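Local atomic coordinates of O-succinylhomoserine sulfhydrylase (Mycobacterium tuberculosis, PDB entry 3NDN), a protein that probably makes L-homocysteine from O-succinyl-L-homoserine and hydrogen sulfide with the help of pyridoxal 5'-phosphate, a step of methionine biosynthesis. Residues F214-G225 against G237-Y246; S300-Y308 against G324-C335. All blocks are in the same frame, centred on the assembly; numbering follows the deposited sequence.

Interaction 1: F214-G225 against G237-Y246; sequences FPLGVDVVVYSG and GGAILGDREY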
loop_
_atom_site.group_PDB
_atom_site.type_symbol
_atom_site.label_atom_id
_atom_site.label_comp_id
_atom_site.label_asym_id
_atom_site.label_seq_id
_atom_site.Cartn_x
_atom_site.Cartn_y
_atom_site.Cartn_z
ATOM N N PHE A 214 22.954 -18.528 -17.795
ATOM C CA PHE A 214 23.232 -17.947 -19.116
ATOM C C PHE A 214 24.672 -18.201 -19.651
ATOM O O PHE A 214 24.819 -18.613 -20.805
ATOM C CB PHE A 214 22.793 -16.475 -19.201
ATOM C CG PHE A 214 21.281 -16.291 -19.278
ATOM C CD1 PHE A 214 20.581 -16.619 -20.442
ATOM C CD2 PHE A 214 20.561 -15.803 -18.187
ATOM C CE1 PHE A 214 19.169 -16.456 -20.519
ATOM C CE2 PHE A 214 19.157 -15.640 -18.256
ATOM C CZ PHE A 214 18.470 -15.971 -19.424
ATOM N N PRO A 215 25.724 -18.002 -18.819
ATOM C CA PRO A 215 27.095 -18.361 -19.279
ATOM C C PRO A 215 27.298 -19.833 -19.681
ATOM O O PRO A 215 28.272 -20.156 -20.378
ATOM C CB PRO A 215 27.975 -18.025 -18.071
ATOM C CG PRO A 215 27.227 -16.936 -17.348
ATOM C CD PRO A 215 25.758 -17.292 -17.521
ATOM N N LEU A 216 26.390 -20.713 -19.252
ATOM C CA LEU A 216 26.486 -22.138 -19.549
ATOM C C LEU A 216 25.643 -22.517 -20.773
ATOM O O LEU A 216 25.582 -23.690 -21.156
ATOM C CB LEU A 216 26.116 -22.976 -18.316
ATOM C CG LEU A 216 27.061 -22.873 -17.111
ATOM C CD1 LEU A 216 26.410 -23.400 -15.836
ATOM C CD2 LEU A 216 28.388 -23.579 -17.371
ATOM N N GLY A 217 25.014 -21.510 -21.384
ATOM C CA GLY A 217 24.263 -21.685 -22.624
ATOM C C GLY A 217 22.779 -21.983 -22.481
ATOM O O GLY A 217 22.139 -22.423 -23.443
ATOM N N VAL A 218 22.225 -21.761 -21.289
ATOM C CA VAL A 218 20.783 -21.919 -21.085
ATOM C C VAL A 218 20.081 -20.802 -21.885
ATOM O O VAL A 218 20.597 -19.685 -21.969
ATOM C CB VAL A 218 20.429 -21.888 -19.572
ATOM C CG1 VAL A 218 18.962 -21.768 -19.343
ATOM C CG2 VAL A 218 20.955 -23.146 -18.873
ATOM N N ASP A 219 18.929 -21.109 -22.484
ATOM C CA ASP A 219 18.210 -20.147 -23.330
ATOM C C ASP A 219 17.234 -19.248 -22.556
ATOM O O ASP A 219 17.042 -18.086 -22.916
ATOM C CB ASP A 219 17.459 -20.878 -24.447
ATOM C CG ASP A 219 18.397 -21.715 -25.320
ATOM O OD1 ASP A 219 18.996 -21.146 -26.258
ATOM O OD2 ASP A 219 18.552 -22.927 -25.033
ATOM N N VAL A 220 16.618 -19.812 -21.519
ATOM C CA VAL A 220 15.528 -19.184 -20.741
ATOM C C VAL A 220 15.685 -19.520 -19.260
ATOM O O VAL A 220 15.970 -20.677 -18.909
ATOM C CB VAL A 220 14.115 -19.701 -21.210
ATOM C CG1 VAL A 220 12.978 -19.024 -20.420
ATOM C CG2 VAL A 220 13.909 -19.477 -22.718
ATOM N N VAL A 221 15.505 -18.520 -18.384
ATOM C CA VAL A 221 15.505 -18.767 -16.942
ATOM C C VAL A 221 14.188 -18.221 -16.359
ATOM O O VAL A 221 13.730 -17.131 -16.758
ATOM C CB VAL A 221 16.754 -18.135 -16.225
ATOM C CG1 VAL A 221 16.670 -18.316 -14.726
ATOM C CG2 VAL A 221 18.050 -18.763 -16.755
ATOM N N VAL A 222 13.567 -18.993 -15.463
ATOM C CA VAL A 222 12.333 -18.541 -14.778
ATOM C C VAL A 222 12.513 -18.451 -13.257
ATOM O O VAL A 222 13.214 -19.286 -12.647
ATOM C CB VAL A 222 11.064 -19.425 -15.105
ATOM C CG1 VAL A 222 10.680 -19.330 -16.565
ATOM C CG2 VAL A 222 11.278 -20.874 -14.687
ATOM N N TYR A 223 11.872 -17.439 -12.662
ATOM C CA TYR A 223 11.930 -17.171 -11.217
ATOM C C TYR A 223 10.544 -16.987 -10.618
ATOM O O TYR A 223 9.682 -16.378 -11.239
ATOM C CB TYR A 223 12.741 -15.899 -10.913
ATOM C CG TYR A 223 14.223 -16.088 -11.058
ATOM C CD1 TYR A 223 14.914 -16.955 -10.203
ATOM C CD2 TYR A 223 14.940 -15.419 -12.041
ATOM C CE1 TYR A 223 16.277 -17.147 -10.324
ATOM C CE2 TYR A 223 16.318 -15.610 -12.183
ATOM C CZ TYR A 223 16.974 -16.489 -11.316
ATOM O OH TYR A 223 18.331 -16.712 -11.409
ATOM N N SER A 224 10.347 -17.525 -9.414
ATOM C CA SER A 224 9.300 -17.057 -8.489
ATOM C C SER A 224 9.875 -15.880 -7.664
ATOM O O SER A 224 10.897 -16.041 -7.014
ATOM C CB SER A 224 8.879 -18.199 -7.544
ATOM O OG SER A 224 8.066 -17.742 -6.461
ATOM N N GLY A 225 9.243 -14.708 -7.712
ATOM C CA GLY A 225 9.590 -13.596 -6.796
ATOM C C GLY A 225 9.104 -13.774 -5.357
ATOM O O GLY A 225 9.532 -13.049 -4.441
ATOM N N GLY A 237 4.825 -13.119 -7.077
ATOM C CA GLY A 237 5.234 -12.589 -8.371
ATOM C C GLY A 237 6.179 -13.567 -9.047
ATOM O O GLY A 237 6.592 -14.569 -8.443
ATOM N N GLY A 238 6.529 -13.280 -10.289
ATOM C CA GLY A 238 7.543 -14.087 -11.009
ATOM C C GLY A 238 8.122 -13.357 -12.197
ATOM O O GLY A 238 7.780 -12.194 -12.440
ATOM N N ALA A 239 8.992 -14.033 -12.954
ATOM C CA ALA A 239 9.570 -13.430 -14.146
ATOM C C ALA A 239 10.087 -14.463 -15.140
ATOM O O ALA A 239 10.504 -15.561 -14.749
ATOM C CB ALA A 239 10.714 -12.461 -13.770
ATOM N N ILE A 240 10.084 -14.071 -16.413
ATOM C CA ILE A 240 10.692 -14.864 -17.504
ATOM C C ILE A 240 11.864 -14.085 -18.125
ATOM O O ILE A 240 11.682 -12.956 -18.593
ATOM C CB ILE A 240 9.662 -15.190 -18.604
ATOM C CG1 ILE A 240 8.400 -15.840 -18.004
ATOM C CG2 ILE A 240 10.290 -16.097 -19.698
ATOM C CD1 ILE A 240 7.145 -15.734 -18.888
ATOM N N LEU A 241 13.053 -14.695 -18.165
ATOM C CA LEU A 241 14.217 -14.063 -18.826
ATOM C C LEU A 241 14.753 -14.893 -20.026
ATOM O O LEU A 241 14.874 -16.118 -19.919
ATOM C CB LEU A 241 15.335 -13.761 -17.815
ATOM C CG LEU A 241 14.976 -12.898 -16.580
ATOM C CD1 LEU A 241 14.625 -13.790 -15.384
ATOM C CD2 LEU A 241 16.130 -11.969 -16.214
ATOM N N GLY A 242 15.053 -14.216 -21.144
ATOM C CA GLY A 242 15.537 -14.866 -22.397
ATOM C C GLY A 242 15.906 -13.885 -23.526
ATOM O O GLY A 242 16.132 -12.697 -23.273
ATOM N N ASP A 243 16.008 -14.392 -24.760
ATOM C CA ASP A 243 16.411 -13.578 -25.928
ATOM C C ASP A 243 15.327 -12.547 -26.274
ATOM O O ASP A 243 14.142 -12.798 -26.046
ATOM C CB ASP A 243 16.652 -14.467 -27.160
ATOM C CG ASP A 243 17.865 -15.386 -27.018
ATOM O OD1 ASP A 243 18.854 -15.024 -26.354
ATOM O OD2 ASP A 243 17.839 -16.487 -27.615
ATOM N N ARG A 244 15.735 -11.410 -26.833
ATOM C CA ARG A 244 14.791 -10.349 -27.243
ATOM C C ARG A 244 13.637 -10.836 -28.139
ATOM O O ARG A 244 12.481 -10.470 -27.902
ATOM C CB ARG A 244 15.513 -9.156 -27.892
ATOM C CG ARG A 244 14.573 -7.952 -28.204
ATOM C CD ARG A 244 15.138 -6.980 -29.256
ATOM N NE ARG A 244 15.945 -7.661 -30.279
ATOM C CZ ARG A 244 15.465 -8.273 -31.365
ATOM N NH1 ARG A 244 14.157 -8.306 -31.622
ATOM N NH2 ARG A 244 16.308 -8.867 -32.199
ATOM N N GLU A 245 13.934 -11.641 -29.162
ATOM C CA GLU A 245 12.878 -12.060 -30.099
ATOM C C GLU A 245 11.835 -12.968 -29.450
ATOM O O GLU A 245 10.666 -12.959 -29.845
ATOM C CB GLU A 245 13.446 -12.684 -31.399
ATOM C CG GLU A 245 14.530 -13.753 -31.219
ATOM C CD GLU A 245 13.991 -15.133 -30.823
ATOM O OE1 GLU A 245 14.728 -15.879 -30.129
ATOM O OE2 GLU A 245 12.840 -15.479 -31.210
ATOM N N TYR A 246 12.273 -13.751 -28.457
ATOM C CA TYR A 246 11.403 -14.657 -27.706
ATOM C C TYR A 246 10.506 -13.888 -26.716
ATOM O O TYR A 246 9.294 -14.134 -26.637
ATOM C CB TYR A 246 12.280 -15.700 -26.978
ATOM C CG TYR A 246 11.596 -16.573 -25.926
ATOM C CD1 TYR A 246 10.715 -17.597 -26.291
ATOM C CD2 TYR A 246 11.866 -16.397 -24.559
ATOM C CE1 TYR A 246 10.111 -18.414 -25.317
ATOM C CE2 TYR A 246 11.270 -17.209 -23.585
ATOM C CZ TYR A 246 10.390 -18.204 -23.970
ATOM O OH TYR A 246 9.805 -19.003 -23.006
HETATM O O HOH W 1 15.631 -17.326 -25.258
HETATM O O HOH W 2 19.196 -16.560 -24.135
#

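Interaction 2: S300-Y308 against G324-C335; sequences SVRWVRYPY and GGGTVVTFALDC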
loop_
_atom_site.group_PDB
_atom_site.type_symbol
_atom_site.label_atom_id
_atom_site.label_comp_id
_atom_site.label_asym_id
_atom_site.label_seq_id
_atom_site.Cartn_x
_atom_site.Cartn_y
_atom_site.Cartn_z
ATOM N N SER A 300 20.969 -38.588 16.618
ATOM C CA SER A 300 19.582 -38.888 16.208
ATOM C C SER A 300 19.367 -38.895 14.688
ATOM O O SER A 300 18.279 -39.248 14.209
ATOM C CB SER A 300 18.599 -37.893 16.845
ATOM O OG SER A 300 18.570 -38.021 18.254
ATOM N N VAL A 301 20.403 -38.515 13.939
ATOM C CA VAL A 301 20.288 -38.284 12.499
ATOM C C VAL A 301 20.949 -39.397 11.659
ATOM O O VAL A 301 22.137 -39.660 11.819
ATOM C CB VAL A 301 20.877 -36.879 12.142
ATOM C CG1 VAL A 301 20.831 -36.605 10.646
ATOM C CG2 VAL A 301 20.134 -35.770 12.918
ATOM N N ARG A 302 20.180 -40.031 10.768
ATOM C CA ARG A 302 20.710 -41.058 9.833
ATOM C C ARG A 302 21.561 -40.502 8.669
ATOM O O ARG A 302 22.662 -40.995 8.421
ATOM C CB ARG A 302 19.580 -41.959 9.284
ATOM C CG ARG A 302 20.083 -43.111 8.366
ATOM C CD ARG A 302 18.940 -43.982 7.819
ATOM N NE ARG A 302 18.263 -44.722 8.884
ATOM C CZ ARG A 302 16.986 -45.113 8.853
ATOM N NH1 ARG A 302 16.207 -44.837 7.809
ATOM N NH2 ARG A 302 16.477 -45.777 9.883
ATOM N N TRP A 303 21.026 -39.513 7.937
ATOM C CA TRP A 303 21.725 -38.882 6.807
ATOM C C TRP A 303 21.264 -37.432 6.596
ATOM O O TRP A 303 20.162 -37.059 7.011
ATOM C CB TRP A 303 21.575 -39.676 5.487
ATOM C CG TRP A 303 20.140 -39.953 4.975
ATOM C CD1 TRP A 303 19.487 -41.161 4.995
ATOM C CD2 TRP A 303 19.229 -39.025 4.332
ATOM N NE1 TRP A 303 18.236 -41.041 4.430
ATOM C CE2 TRP A 303 18.051 -39.746 4.016
ATOM C CE3 TRP A 303 19.294 -37.661 3.999
ATOM C CZ2 TRP A 303 16.943 -39.149 3.391
ATOM C CZ3 TRP A 303 18.182 -37.056 3.385
ATOM C CH2 TRP A 303 17.024 -37.809 3.086
ATOM N N VAL A 304 22.127 -36.627 5.976
ATOM C CA VAL A 304 21.795 -35.250 5.586
ATOM C C VAL A 304 21.968 -35.070 4.072
ATOM O O VAL A 304 22.860 -35.670 3.462
ATOM C CB VAL A 304 22.677 -34.210 6.353
ATOM C CG1 VAL A 304 22.322 -32.756 5.949
ATOM C CG2 VAL A 304 22.536 -34.375 7.858
ATOM N N ARG A 305 21.115 -34.251 3.457
ATOM C CA ARG A 305 21.332 -33.846 2.070
ATOM C C ARG A 305 21.446 -32.319 1.979
ATOM O O ARG A 305 20.516 -31.596 2.347
ATOM C CB ARG A 305 20.233 -34.397 1.139
ATOM C CG ARG A 305 20.350 -35.882 0.766
ATOM C CD ARG A 305 21.518 -36.157 -0.192
ATOM N NE ARG A 305 21.544 -37.557 -0.622
ATOM C CZ ARG A 305 22.202 -38.538 0.004
ATOM N NH1 ARG A 305 22.927 -38.296 1.097
ATOM N NH2 ARG A 305 22.148 -39.771 -0.476
ATOM N N TYR A 306 22.628 -31.858 1.554
ATOM C CA TYR A 306 22.962 -30.446 1.348
ATOM C C TYR A 306 24.127 -30.442 0.351
ATOM O O TYR A 306 25.114 -31.149 0.565
ATOM C CB TYR A 306 23.365 -29.757 2.670
ATOM C CG TYR A 306 23.619 -28.247 2.559
ATOM C CD1 TYR A 306 22.561 -27.350 2.330
ATOM C CD2 TYR A 306 24.920 -27.713 2.684
ATOM C CE1 TYR A 306 22.787 -25.968 2.223
ATOM C CE2 TYR A 306 25.154 -26.328 2.590
ATOM C CZ TYR A 306 24.086 -25.468 2.353
ATOM O OH TYR A 306 24.328 -24.115 2.226
ATOM N N PRO A 307 24.010 -29.678 -0.759
ATOM C CA PRO A 307 24.964 -29.774 -1.884
ATOM C C PRO A 307 26.424 -29.406 -1.571
ATOM O O PRO A 307 27.317 -29.855 -2.289
ATOM C CB PRO A 307 24.390 -28.770 -2.912
ATOM C CG PRO A 307 22.937 -28.703 -2.580
ATOM C CD PRO A 307 22.938 -28.710 -1.064
ATOM N N TYR A 308 26.661 -28.598 -0.535
ATOM C CA TYR A 308 28.029 -28.194 -0.165
ATOM C C TYR A 308 28.593 -28.984 1.040
ATOM O O TYR A 308 29.625 -28.621 1.622
ATOM C CB TYR A 308 28.130 -26.663 0.022
ATOM C CG TYR A 308 28.803 -25.918 -1.139
ATOM C CD1 TYR A 308 29.840 -25.019 -0.892
ATOM C CD2 TYR A 308 28.446 -26.157 -2.476
ATOM C CE1 TYR A 308 30.487 -24.351 -1.929
ATOM C CE2 TYR A 308 29.089 -25.470 -3.537
ATOM C CZ TYR A 308 30.115 -24.581 -3.243
ATOM O OH TYR A 308 30.777 -23.889 -4.240
ATOM N N GLY A 324 27.629 -21.898 -3.718
ATOM C CA GLY A 324 27.215 -22.221 -2.347
ATOM C C GLY A 324 26.109 -23.267 -2.380
ATOM O O GLY A 324 25.511 -23.495 -3.434
ATOM N N GLY A 325 25.846 -23.927 -1.247
ATOM C CA GLY A 325 24.818 -24.978 -1.174
ATOM C C GLY A 325 23.366 -24.510 -1.217
ATOM O O GLY A 325 22.481 -25.246 -1.673
ATOM N N GLY A 326 23.105 -23.293 -0.747
ATOM C CA GLY A 326 21.733 -22.765 -0.697
ATOM C C GLY A 326 21.243 -22.537 0.724
ATOM O O GLY A 326 22.055 -22.496 1.653
ATOM N N THR A 327 19.921 -22.424 0.906
ATOM C CA THR A 327 19.348 -22.078 2.226
ATOM C C THR A 327 18.388 -23.131 2.825
ATOM O O THR A 327 17.706 -22.847 3.819
ATOM C CB THR A 327 18.584 -20.714 2.169
ATOM O OG1 THR A 327 17.437 -20.854 1.328
ATOM C CG2 THR A 327 19.479 -19.588 1.639
ATOM N N VAL A 328 18.332 -24.324 2.217
ATOM C CA VAL A 328 17.443 -25.421 2.654
ATOM C C VAL A 328 18.262 -26.689 3.002
ATOM O O VAL A 328 19.163 -27.082 2.247
ATOM C CB VAL A 328 16.411 -25.759 1.558
ATOM C CG1 VAL A 328 15.389 -26.778 2.056
ATOM C CG2 VAL A 328 15.686 -24.495 1.077
ATOM N N VAL A 329 17.945 -27.308 4.140
ATOM C CA VAL A 329 18.609 -28.550 4.606
ATOM C C VAL A 329 17.592 -29.694 4.804
ATOM O O VAL A 329 16.621 -29.537 5.547
ATOM C CB VAL A 329 19.352 -28.323 5.937
ATOM C CG1 VAL A 329 20.169 -29.576 6.340
ATOM C CG2 VAL A 329 20.248 -27.073 5.857
ATOM N N THR A 330 17.843 -30.841 4.174
ATOM C CA THR A 330 16.978 -32.030 4.293
ATOM C C THR A 330 17.723 -33.121 5.096
ATOM O O THR A 330 18.924 -33.316 4.897
ATOM C CB THR A 330 16.568 -32.539 2.879
ATOM O OG1 THR A 330 15.887 -31.488 2.169
ATOM C CG2 THR A 330 15.633 -33.756 2.957
ATOM N N PHE A 331 17.020 -33.801 6.006
ATOM C CA PHE A 331 17.603 -34.929 6.773
ATOM C C PHE A 331 16.606 -36.045 7.133
ATOM O O PHE A 331 15.392 -35.853 7.063
ATOM C CB PHE A 331 18.321 -34.431 8.036
ATOM C CG PHE A 331 17.394 -33.896 9.113
ATOM C CD1 PHE A 331 17.081 -34.679 10.224
ATOM C CD2 PHE A 331 16.862 -32.609 9.027
ATOM C CE1 PHE A 331 16.240 -34.199 11.232
ATOM C CE2 PHE A 331 16.022 -32.112 10.036
ATOM C CZ PHE A 331 15.706 -32.913 11.137
ATOM N N ALA A 332 17.138 -37.202 7.544
ATOM C CA ALA A 332 16.319 -38.335 7.970
ATOM C C ALA A 332 16.698 -38.809 9.375
ATOM O O ALA A 332 17.889 -38.903 9.710
ATOM C CB ALA A 332 16.432 -39.498 6.968
ATOM N N LEU A 333 15.674 -39.084 10.184
ATOM C CA LEU A 333 15.850 -39.585 11.542
ATOM C C LEU A 333 16.297 -41.046 11.532
ATOM O O LEU A 333 15.873 -41.820 10.669
ATOM C CB LEU A 333 14.549 -39.439 12.346
ATOM C CG LEU A 333 14.082 -38.019 12.678
ATOM C CD1 LEU A 333 12.625 -38.000 13.098
ATOM C CD2 LEU A 333 14.951 -37.353 13.741
ATOM N N ASP A 334 17.144 -41.420 12.488
ATOM C CA ASP A 334 17.611 -42.811 12.606
ATOM C C ASP A 334 16.712 -43.592 13.567
ATOM O O ASP A 334 16.875 -43.515 14.785
ATOM C CB ASP A 334 19.077 -42.866 13.050
ATOM C CG ASP A 334 19.672 -44.287 12.993
ATOM O OD1 ASP A 334 19.207 -45.144 12.201
ATOM O OD2 ASP A 334 20.630 -44.543 13.746
ATOM N N CYS A 335 15.752 -44.315 13.000
ATOM C CA CYS A 335 14.789 -45.114 13.758
ATOM C C CYS A 335 14.078 -46.098 12.813
ATOM O O CYS A 335 14.080 -45.890 11.595
ATOM C CB CYS A 335 13.772 -44.210 14.475
ATOM S SG CYS A 335 12.650 -43.296 13.386
HETATM O O HOH W 3 27.193 -23.405 1.422
#

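Interaction 1: F214-G225 against G237-Y246
Gly237 opens the pairing by accepting a bond from Gly225, N to O 2.8 Å, but the N-H arrives 55° out of the carbonyl plane, which fits its place just outside the regular strands 220-224 and 238-242. At Gly238 the backbones draw close, its CA lying 4.3 Å from Ser224 CA in a non-hydrogen-bonded pair. Ala239 and Tyr223 exchange two backbone bonds. Ile240 shares a face with Val222, both beneath the cover of helix 105-114, and its CG2 also meets Val220 CG1 at 4.0 Å. Leu241 is gripped by Val221 through two bonds of 2.9 Å, Val221 N to Leu241 O and Leu241 N to Val221 O. Its CG stands beside its own backbone N (chi1 -55°), from where CD1 reaches the edge of the Tyr223 ring, 3.7 Å from CD2. Leu241 O also lies at the edge of the Phe214 ring, near the ring plane, 3.6 Å from CZ. Beyond Gly242 the strands part: two waters bridge Asp219 O to Asp243, one to its N and the other to OD1. Tyr246, in the following helix, lies crosswise to Val220, CE2 to CG2 3.6 Å, while its hydroxyl bonds Ser112 O. Strand axes 4.7 Å apart at 171° define an antiparallel pair, with 238-242 as the reversed strand of the seven-stranded sheet characteristic of the large domain in fold-type I pyridoxal phosphate enzymes.

Interaction 2: S300-Y308 against G324-C335
Trp303 lays its indole over Ala332 within an antiparallel pair at the edge of the C-terminal domain's mixed sheet, where strand 301-305 is outermost. Ala332 CB sits over the five-membered ring, 3.6 Å from its centroid and 23° off the normal, a CH-pi contact. The indole gets there because CG lies between the backbone N and carbonyl carbon (chi1 57°), folding the ring back across the neighbouring strand. On the other face of the pair, Val304 CG1 meets Val329 CG1 at 3.9 Å, with Leu295 of helix 277-296 against Val304. The backbone bond from Arg305 N to Thr330 O is short and almost straight, 2.8 Å and 178°, whereas the return bond is weak. At the far end Arg302 sets a guanidinium face over Leu333 O; its NE makes a long salt bridge of 3.5 Å to Asp334 OD1, the two charged planes nearly perpendicular. Beyond the strands, Tyr308 covers Gly324, whose CA stands 3.8 Å from the ring centroid in a second CH-pi contact. Further out, strand 392-396 pairs with the other edge of 328-333, and Asn285 OD1 holds Gly326 N. That glycine's carbonyl takes the Tyr306 hydroxyl, OH to O 2.8 Å, while a water donates to the same OH and accepts from Gly325 N.

Interaction 1 and interaction 2 lie in different sheets of one chain and follow each other in sequence, 214-246 closing before 300-335 begins. Their centres are 30 Å apart and their nearest atoms about 12 Å, so neither touches the other. The cofactor lysine at position 227 lies in the loop that connects the two strands of interaction 1, and Ser224 OG hydrogen-bonds the cofactor phosphate oxygen OP2, placing that strand end at the active site. A route from interaction 2 leads to the same loop: Thr327 OG1 bonds His228 NE2, the residue after the lysine. Thus the loop is reached from interaction 1 by direct chain connection and from interaction 2 by the Thr327 side chain, just before strand 328-333.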